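Local coordinates for bifunctional protein PutA (Bdellovibrio bacteriovorus, PDB 5UR2) that probably oxidises proline to glutamate in two steps, pairing an FAD-dependent proline dehydrogenase with an NAD-dependent L-glutamate gamma-semialdehyde dehydrogenase in one chain, at residues 560-570 / 677-687; 801-811 / 845-856. One frame throughout, in Å; residues are numbered along the deposited sequence.

Overall arrangement
Both contacts belong to the aldehyde dehydrogenase part of the chain, which follows the proline dehydrogenase barrel in sequence. Contact 1 comes first: helix 554-570 is met 107 residues later by the end of helix 671-684, and the loop so closed takes in helix 587-611, the long strand 623-638 and helix 646-657. Contact 2 opens only after that loop is complete. It joins helix 790-806 and the chain that follows it to strand 843-847 and the loop beyond it, closing a shorter loop that holds helix 825-841. The two loops follow in series without crossing, and the contact centres lie about 38 Å apart.

Contact 1. Residues 560-570 / 677-687; sequences LVDKLADIMTR and LMKMIQEAGFP
Leu564 and Ala684 mark the nearest backbone approach, CA to CA 5.3 Å, where helices 560-570 and 677-684 pass with their axes 8.9 Å apart and their N-to-C directions 126° from each other. The small Ala684 fits among Leu560, Lys563, Leu564 and Ile567, while Leu564 reciprocates as a knob among Leu677, Met680, Ile681 and Ala684. Leu564 turns CG away from its own backbone N (chi1 174°), which carries CD1 to 3.7 Å from Met680 CB. Met680 touches two neighbouring residues: Ile567 lays CG2 along its CG, the side chains sliding past each other in opposite directions, and Met568 crosses it nearly at right angles, CG 3.6 Å from Met680 CE. At the exposed margin Arg570 grips Glu683 end-on in a two-pronged salt bridge, NH1 to OE2 and NH2 to OE1, both 2.9 Å. Both oxygens are met on their syn sides, and the guanidinium and carboxylate planes lie only 22° apart, so the pairing restrains the rotation of both groups. Helix 677-684 ends in a Schellman motif at Gly685, and the chain then brings Phe686 back to helix 560-570: Leu560 CB sits over one face of the Phe686 ring, 4.0 Å from its centroid, and Val561 CG2 meets the ring edge. Around this buried seam, helix 646-657 touches Val561, Leu564, Met568 and Leu677, helix 587-611 packs on Ala565, Met568 and Thr569, and strand 691-693 receives Met678, Ile681 and Phe686.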
# COMPACT_ATOMS: atom_id res chain seq x y z
N LEU B 560 19.84 1.37 12.59
CA LEU B 560 20.63 0.20 12.98
C LEU B 560 20.73 -0.80 11.84
O LEU B 560 21.80 -1.37 11.58
CB LEU B 560 20.01 -0.46 14.22
CG LEU B 560 20.35 0.26 15.54
CD1 LEU B 560 19.62 -0.32 16.74
CD2 LEU B 560 21.85 0.19 15.78
N VAL B 561 19.62 -1.00 11.11
CA VAL B 561 19.61 -1.90 9.96
C VAL B 561 20.47 -1.36 8.82
O VAL B 561 21.14 -2.12 8.11
CB VAL B 561 18.16 -2.16 9.53
CG1 VAL B 561 18.13 -2.93 8.20
CG2 VAL B 561 17.48 -2.93 10.63
N ASP B 562 20.46 -0.04 8.62
CA ASP B 562 21.36 0.56 7.64
C ASP B 562 22.82 0.35 8.02
O ASP B 562 23.66 0.08 7.15
CB ASP B 562 21.07 2.06 7.47
CG ASP B 562 19.97 2.34 6.46
OD1 ASP B 562 19.88 1.61 5.44
OD2 ASP B 562 19.23 3.31 6.66
N LYS B 563 23.15 0.48 9.30
CA LYS B 563 24.53 0.29 9.71
C LYS B 563 24.96 -1.15 9.47
O LYS B 563 26.08 -1.40 9.02
CB LYS B 563 24.72 0.67 11.18
CG LYS B 563 26.20 0.80 11.59
CD LYS B 563 26.36 1.28 13.04
CE LYS B 563 27.84 1.36 13.46
NZ LYS B 563 27.99 1.56 14.93
N LEU B 564 24.05 -2.11 9.72
CA LEU B 564 24.34 -3.51 9.41
C LEU B 564 24.70 -3.67 7.93
O LEU B 564 25.69 -4.33 7.60
CB LEU B 564 23.13 -4.38 9.78
CG LEU B 564 23.24 -5.86 9.38
CD1 LEU B 564 24.46 -6.47 10.02
CD2 LEU B 564 21.96 -6.66 9.73
N ALA B 565 23.92 -3.05 7.04
CA ALA B 565 24.22 -3.10 5.61
C ALA B 565 25.59 -2.49 5.29
O ALA B 565 26.32 -3.01 4.43
CB ALA B 565 23.14 -2.36 4.82
N ASP B 566 25.95 -1.40 5.97
CA ASP B 566 27.26 -0.80 5.74
C ASP B 566 28.38 -1.72 6.18
O ASP B 566 29.39 -1.83 5.50
CB ASP B 566 27.38 0.54 6.47
CG ASP B 566 26.40 1.57 5.95
OD1 ASP B 566 25.97 1.47 4.79
OD2 ASP B 566 26.04 2.46 6.72
N ILE B 567 28.19 -2.39 7.32
CA ILE B 567 29.21 -3.33 7.79
C ILE B 567 29.34 -4.49 6.81
O ILE B 567 30.45 -4.90 6.46
CB ILE B 567 28.87 -3.78 9.21
CG1 ILE B 567 29.11 -2.62 10.18
CG2 ILE B 567 29.63 -5.06 9.58
CD1 ILE B 567 28.45 -2.81 11.53
N MET B 568 28.20 -5.01 6.32
CA MET B 568 28.25 -6.04 5.29
C MET B 568 29.01 -5.55 4.06
O MET B 568 29.79 -6.30 3.46
CB MET B 568 26.84 -6.46 4.87
CG MET B 568 26.05 -7.31 5.86
SD MET B 568 24.35 -7.51 5.19
CE MET B 568 23.66 -8.61 6.44
N THR B 569 28.78 -4.29 3.67
CA THR B 569 29.49 -3.74 2.51
C THR B 569 31.00 -3.69 2.76
O THR B 569 31.79 -4.05 1.89
CB THR B 569 28.93 -2.35 2.19
OG1 THR B 569 27.51 -2.44 1.99
CG2 THR B 569 29.60 -1.75 0.96
N ARG B 570 31.40 -3.26 3.96
CA ARG B 570 32.82 -3.20 4.30
C ARG B 570 33.46 -4.59 4.30
O ARG B 570 34.60 -4.76 3.87
CB ARG B 570 32.98 -2.53 5.66
CG ARG B 570 34.42 -2.42 6.17
CD ARG B 570 34.39 -2.16 7.68
NE ARG B 570 34.04 -3.37 8.44
CZ ARG B 570 33.60 -3.36 9.70
NH1 ARG B 570 33.42 -2.22 10.33
NH2 ARG B 570 33.34 -4.51 10.32
N LEU B 677 26.98 -13.17 10.70
CA LEU B 677 25.86 -12.23 10.78
C LEU B 677 25.66 -11.71 12.19
O LEU B 677 25.46 -10.51 12.40
CB LEU B 677 24.57 -12.86 10.25
CG LEU B 677 23.31 -11.99 10.38
CD1 LEU B 677 23.36 -10.72 9.52
CD2 LEU B 677 22.04 -12.77 10.03
N MET B 678 25.72 -12.60 13.19
CA MET B 678 25.51 -12.18 14.57
C MET B 678 26.58 -11.19 15.02
O MET B 678 26.28 -10.22 15.73
CB MET B 678 25.47 -13.41 15.49
CG MET B 678 25.11 -13.08 16.93
SD MET B 678 23.51 -12.31 17.06
CE MET B 678 23.59 -11.58 18.69
N LYS B 679 27.83 -11.41 14.62
CA LYS B 679 28.92 -10.51 15.01
C LYS B 679 28.71 -9.12 14.41
O LYS B 679 29.05 -8.11 15.05
CB LYS B 679 30.26 -11.10 14.57
CG LYS B 679 30.70 -12.27 15.46
CD LYS B 679 30.73 -11.81 16.92
CE LYS B 679 30.74 -12.96 17.91
NZ LYS B 679 30.36 -12.48 19.29
N MET B 680 28.20 -9.06 13.18
CA MET B 680 27.92 -7.78 12.56
C MET B 680 26.72 -7.12 13.22
O MET B 680 26.71 -5.89 13.42
CB MET B 680 27.67 -7.97 11.05
CG MET B 680 28.84 -8.56 10.28
SD MET B 680 28.63 -8.54 8.48
CE MET B 680 27.37 -9.78 8.19
N ILE B 681 25.72 -7.91 13.60
CA ILE B 681 24.58 -7.38 14.33
C ILE B 681 25.04 -6.75 15.64
O ILE B 681 24.67 -5.61 15.96
CB ILE B 681 23.52 -8.48 14.56
CG1 ILE B 681 22.70 -8.71 13.28
CG2 ILE B 681 22.62 -8.18 15.75
CD1 ILE B 681 21.93 -9.99 13.29
N GLN B 682 25.92 -7.44 16.36
CA GLN B 682 26.47 -6.86 17.59
C GLN B 682 27.27 -5.61 17.28
O GLN B 682 27.16 -4.61 18.00
CB GLN B 682 27.34 -7.89 18.32
CG GLN B 682 26.54 -9.08 18.88
CD GLN B 682 27.42 -10.06 19.66
OE1 GLN B 682 28.06 -10.93 19.09
NE2 GLN B 682 27.43 -9.93 20.97
N GLU B 683 28.08 -5.63 16.21
CA GLU B 683 28.88 -4.45 15.90
C GLU B 683 28.00 -3.28 15.46
O GLU B 683 28.29 -2.12 15.80
CB GLU B 683 29.92 -4.78 14.82
CG GLU B 683 30.85 -3.61 14.57
CD GLU B 683 31.77 -3.79 13.37
OE1 GLU B 683 31.88 -4.91 12.84
OE2 GLU B 683 32.37 -2.78 12.95
N ALA B 684 26.91 -3.55 14.75
CA ALA B 684 26.02 -2.48 14.33
C ALA B 684 25.38 -1.78 15.53
O ALA B 684 24.99 -0.61 15.43
CB ALA B 684 24.95 -3.04 13.40
N GLY B 685 25.27 -2.47 16.66
CA GLY B 685 24.81 -1.90 17.90
C GLY B 685 23.40 -2.28 18.35
O GLY B 685 22.81 -1.54 19.14
N PHE B 686 22.86 -3.40 17.88
CA PHE B 686 21.55 -3.82 18.35
C PHE B 686 21.63 -4.13 19.84
O PHE B 686 22.52 -4.88 20.26
CB PHE B 686 21.07 -5.03 17.55
CG PHE B 686 20.60 -4.68 16.16
CD1 PHE B 686 21.51 -4.55 15.12
CD2 PHE B 686 19.25 -4.49 15.88
CE1 PHE B 686 21.08 -4.22 13.85
CE2 PHE B 686 18.83 -4.17 14.62
CZ PHE B 686 19.75 -4.03 13.59
N PRO B 687 20.73 -3.59 20.66
CA PRO B 687 20.81 -3.81 22.11
C PRO B 687 20.69 -5.29 22.46
O PRO B 687 20.11 -6.09 21.73
CB PRO B 687 19.59 -3.04 22.66
CG PRO B 687 19.19 -2.11 21.61
CD PRO B 687 19.56 -2.78 20.29

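Contact 2. Residues 801-811 / 845-856; sequences VETAKSIEIHP and LFKGSVPGGGFF
Val801 lies closest to Phe846, and Ile809 to Val850, by CA position as the two segments run side by side, helix 801-806 and strand 845-847 pointing almost the same way (5°) with axes 8.9 Å apart. The Phe846 ring packs against Ala804 and Lys805. Phe846 carries CG anti to its backbone N (chi1 167°), bringing its CE2 3.6 Å from Ala804 CB and its CE1 3.4 Å from Lys805 CG. Gly848 N lies over one face of the same ring, offset toward the rim. Val801 slips alongside Phe846 in the opposite sense and crosses Leu845 at about a right angle, Val801 CG2 to Leu845 CB 4.1 Å. Further on, Ile809 reaches across with two branches: CD1 approaches Ser849 O, while CG2 packs against Pro851 CD and, at 3.8 Å, Phe856 CD1. Pro851 CG covers the centre of one face of the Phe856 ring, and His810 O comes to its edge, 3.5 Å from Phe856 CE1; Pro811 crosses its CZ end. No hydrogen bond spans the segments, so apolar packing carries the contact. Leu845 and Phe846 both pair with Ile861 in a classic beta bulge, so helix 801-806 and its trailing chain lie over a bulged antiparallel pair and its long connection, within the aldehyde dehydrogenase fold.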
# COMPACT_ATOMS: atom_id res chain seq x y z
N VAL B 801 22.49 -30.38 -24.36
CA VAL B 801 23.41 -31.45 -23.98
C VAL B 801 24.85 -31.04 -24.26
O VAL B 801 25.74 -31.22 -23.42
CB VAL B 801 23.04 -32.76 -24.71
CG1 VAL B 801 24.16 -33.80 -24.57
CG2 VAL B 801 21.73 -33.30 -24.16
N GLU B 802 25.11 -30.49 -25.44
CA GLU B 802 26.47 -30.06 -25.76
C GLU B 802 26.93 -28.95 -24.83
O GLU B 802 28.10 -28.92 -24.43
CB GLU B 802 26.56 -29.62 -27.21
CG GLU B 802 26.43 -30.77 -28.19
CD GLU B 802 27.47 -31.86 -27.97
OE1 GLU B 802 28.65 -31.53 -27.72
OE2 GLU B 802 27.10 -33.06 -28.01
N THR B 803 26.03 -28.03 -24.46
CA THR B 803 26.43 -26.96 -23.54
C THR B 803 26.67 -27.52 -22.14
O THR B 803 27.63 -27.14 -21.47
CB THR B 803 25.37 -25.85 -23.51
OG1 THR B 803 25.20 -25.28 -24.80
CG2 THR B 803 25.81 -24.73 -22.57
N ALA B 804 25.80 -28.43 -21.70
CA ALA B 804 25.99 -29.05 -20.39
C ALA B 804 27.31 -29.82 -20.33
O ALA B 804 27.98 -29.83 -19.30
CB ALA B 804 24.80 -29.95 -20.06
N LYS B 805 27.72 -30.45 -21.45
CA LYS B 805 29.02 -31.13 -21.49
C LYS B 805 30.18 -30.17 -21.24
O LYS B 805 31.27 -30.62 -20.87
CB LYS B 805 29.28 -31.81 -22.84
CG LYS B 805 28.55 -33.12 -23.09
CD LYS B 805 28.96 -33.68 -24.45
CE LYS B 805 28.15 -34.91 -24.82
NZ LYS B 805 28.36 -35.27 -26.25
N SER B 806 29.99 -28.87 -21.48
CA SER B 806 31.11 -27.94 -21.44
C SER B 806 31.32 -27.28 -20.09
O SER B 806 32.39 -26.69 -19.88
CB SER B 806 30.91 -26.86 -22.51
OG SER B 806 30.74 -27.46 -23.79
N ILE B 807 30.36 -27.33 -19.17
CA ILE B 807 30.53 -26.57 -17.92
C ILE B 807 31.39 -27.37 -16.96
O ILE B 807 31.36 -28.61 -16.93
CB ILE B 807 29.18 -26.17 -17.29
CG1 ILE B 807 28.39 -27.39 -16.86
CG2 ILE B 807 28.38 -25.32 -18.28
CD1 ILE B 807 27.12 -27.03 -16.12
N GLU B 808 32.16 -26.65 -16.14
CA GLU B 808 33.18 -27.26 -15.31
C GLU B 808 32.72 -27.36 -13.85
O GLU B 808 32.09 -26.43 -13.32
CB GLU B 808 34.48 -26.45 -15.39
CG GLU B 808 34.99 -26.27 -16.82
CD GLU B 808 36.41 -25.74 -16.88
OE1 GLU B 808 37.29 -26.27 -16.16
OE2 GLU B 808 36.64 -24.77 -17.64
N ILE B 809 33.04 -28.48 -13.22
CA ILE B 809 32.69 -28.74 -11.83
C ILE B 809 33.98 -28.75 -11.02
O ILE B 809 34.89 -29.53 -11.32
CB ILE B 809 31.94 -30.08 -11.68
CG1 ILE B 809 30.70 -30.12 -12.58
CG2 ILE B 809 31.57 -30.34 -10.24
CD1 ILE B 809 30.93 -30.80 -13.93
N HIS B 810 34.08 -27.89 -10.02
CA HIS B 810 35.29 -27.77 -9.22
C HIS B 810 34.94 -27.45 -7.78
O HIS B 810 33.83 -26.99 -7.50
CB HIS B 810 36.21 -26.66 -9.74
CG HIS B 810 36.76 -26.90 -11.10
ND1 HIS B 810 37.68 -27.90 -11.36
CD2 HIS B 810 36.57 -26.25 -12.27
CE1 HIS B 810 38.00 -27.87 -12.64
NE2 HIS B 810 37.34 -26.88 -13.22
N PRO B 811 35.88 -27.65 -6.86
CA PRO B 811 35.75 -27.04 -5.54
C PRO B 811 35.39 -25.57 -5.69
O PRO B 811 35.84 -24.89 -6.62
CB PRO B 811 37.15 -27.21 -4.93
CG PRO B 811 37.68 -28.45 -5.56
CD PRO B 811 37.12 -28.45 -6.98
N LEU B 845 20.14 -38.54 -21.03
CA LEU B 845 20.71 -37.74 -22.12
C LEU B 845 22.13 -37.29 -21.82
O LEU B 845 22.89 -37.06 -22.76
CB LEU B 845 19.86 -36.50 -22.42
CG LEU B 845 18.47 -36.72 -23.01
CD1 LEU B 845 17.74 -35.41 -23.21
CD2 LEU B 845 18.53 -37.54 -24.31
N PHE B 846 22.50 -37.13 -20.55
CA PHE B 846 23.81 -36.61 -20.21
C PHE B 846 24.07 -36.77 -18.72
O PHE B 846 23.19 -36.48 -17.90
CB PHE B 846 23.92 -35.13 -20.60
CG PHE B 846 25.11 -34.44 -20.00
CD1 PHE B 846 26.39 -34.68 -20.50
CD2 PHE B 846 24.95 -33.54 -18.96
CE1 PHE B 846 27.49 -34.02 -19.95
CE2 PHE B 846 26.04 -32.88 -18.41
CZ PHE B 846 27.32 -33.12 -18.91
N LYS B 847 25.28 -37.19 -18.37
CA LYS B 847 25.76 -37.15 -17.00
C LYS B 847 27.21 -36.71 -17.02
O LYS B 847 28.05 -37.36 -17.65
CB LYS B 847 25.60 -38.50 -16.29
CG LYS B 847 26.05 -38.50 -14.83
CD LYS B 847 25.27 -39.50 -13.95
CE LYS B 847 25.52 -40.94 -14.33
NZ LYS B 847 24.97 -41.92 -13.34
N GLY B 848 27.51 -35.61 -16.31
CA GLY B 848 28.84 -35.02 -16.33
C GLY B 848 29.84 -35.76 -15.47
O GLY B 848 29.49 -36.60 -14.64
N SER B 849 31.11 -35.44 -15.69
CA SER B 849 32.21 -35.98 -14.91
C SER B 849 32.54 -35.05 -13.76
O SER B 849 32.43 -33.84 -13.88
CB SER B 849 33.45 -36.16 -15.79
OG SER B 849 33.15 -37.03 -16.87
N VAL B 850 32.94 -35.63 -12.63
CA VAL B 850 33.12 -34.83 -11.41
C VAL B 850 34.38 -35.25 -10.70
O VAL B 850 34.76 -36.43 -10.69
CB VAL B 850 31.92 -34.97 -10.45
CG1 VAL B 850 30.66 -34.37 -11.07
CG2 VAL B 850 31.73 -36.45 -10.09
N PRO B 851 35.02 -34.30 -10.02
CA PRO B 851 36.19 -34.63 -9.20
C PRO B 851 35.77 -35.33 -7.91
O PRO B 851 34.59 -35.43 -7.56
CB PRO B 851 36.79 -33.25 -8.92
CG PRO B 851 35.62 -32.35 -8.93
CD PRO B 851 34.70 -32.87 -9.98
N GLY B 852 36.78 -35.84 -7.20
CA GLY B 852 36.59 -36.45 -5.90
C GLY B 852 36.89 -35.50 -4.75
O GLY B 852 37.13 -34.30 -4.93
N GLY B 853 36.84 -36.05 -3.54
CA GLY B 853 37.22 -35.30 -2.36
C GLY B 853 36.10 -34.52 -1.71
O GLY B 853 36.32 -33.98 -0.61
N GLY B 854 34.94 -34.43 -2.35
CA GLY B 854 33.81 -33.69 -1.81
C GLY B 854 32.49 -34.19 -2.37
O GLY B 854 32.43 -35.22 -3.04
N PHE B 855 31.43 -33.44 -2.08
CA PHE B 855 30.07 -33.89 -2.41
C PHE B 855 29.66 -33.44 -3.81
O PHE B 855 28.66 -32.75 -4.03
CB PHE B 855 29.09 -33.39 -1.34
CG PHE B 855 29.49 -33.76 0.07
CD1 PHE B 855 29.86 -35.05 0.37
CD2 PHE B 855 29.52 -32.80 1.07
CE1 PHE B 855 30.25 -35.41 1.67
CE2 PHE B 855 29.90 -33.14 2.36
CZ PHE B 855 30.27 -34.45 2.66
N PHE B 856 30.46 -33.87 -4.79
CA PHE B 856 30.27 -33.42 -6.16
C PHE B 856 29.26 -34.35 -6.83
O PHE B 856 29.61 -35.44 -7.28
CB PHE B 856 31.61 -33.39 -6.90
CG PHE B 856 32.59 -32.41 -6.30
CD1 PHE B 856 32.49 -31.05 -6.58
CD2 PHE B 856 33.56 -32.84 -5.41
CE1 PHE B 856 33.36 -30.15 -6.02
CE2 PHE B 856 34.44 -31.94 -4.84
CZ PHE B 856 34.34 -30.59 -5.14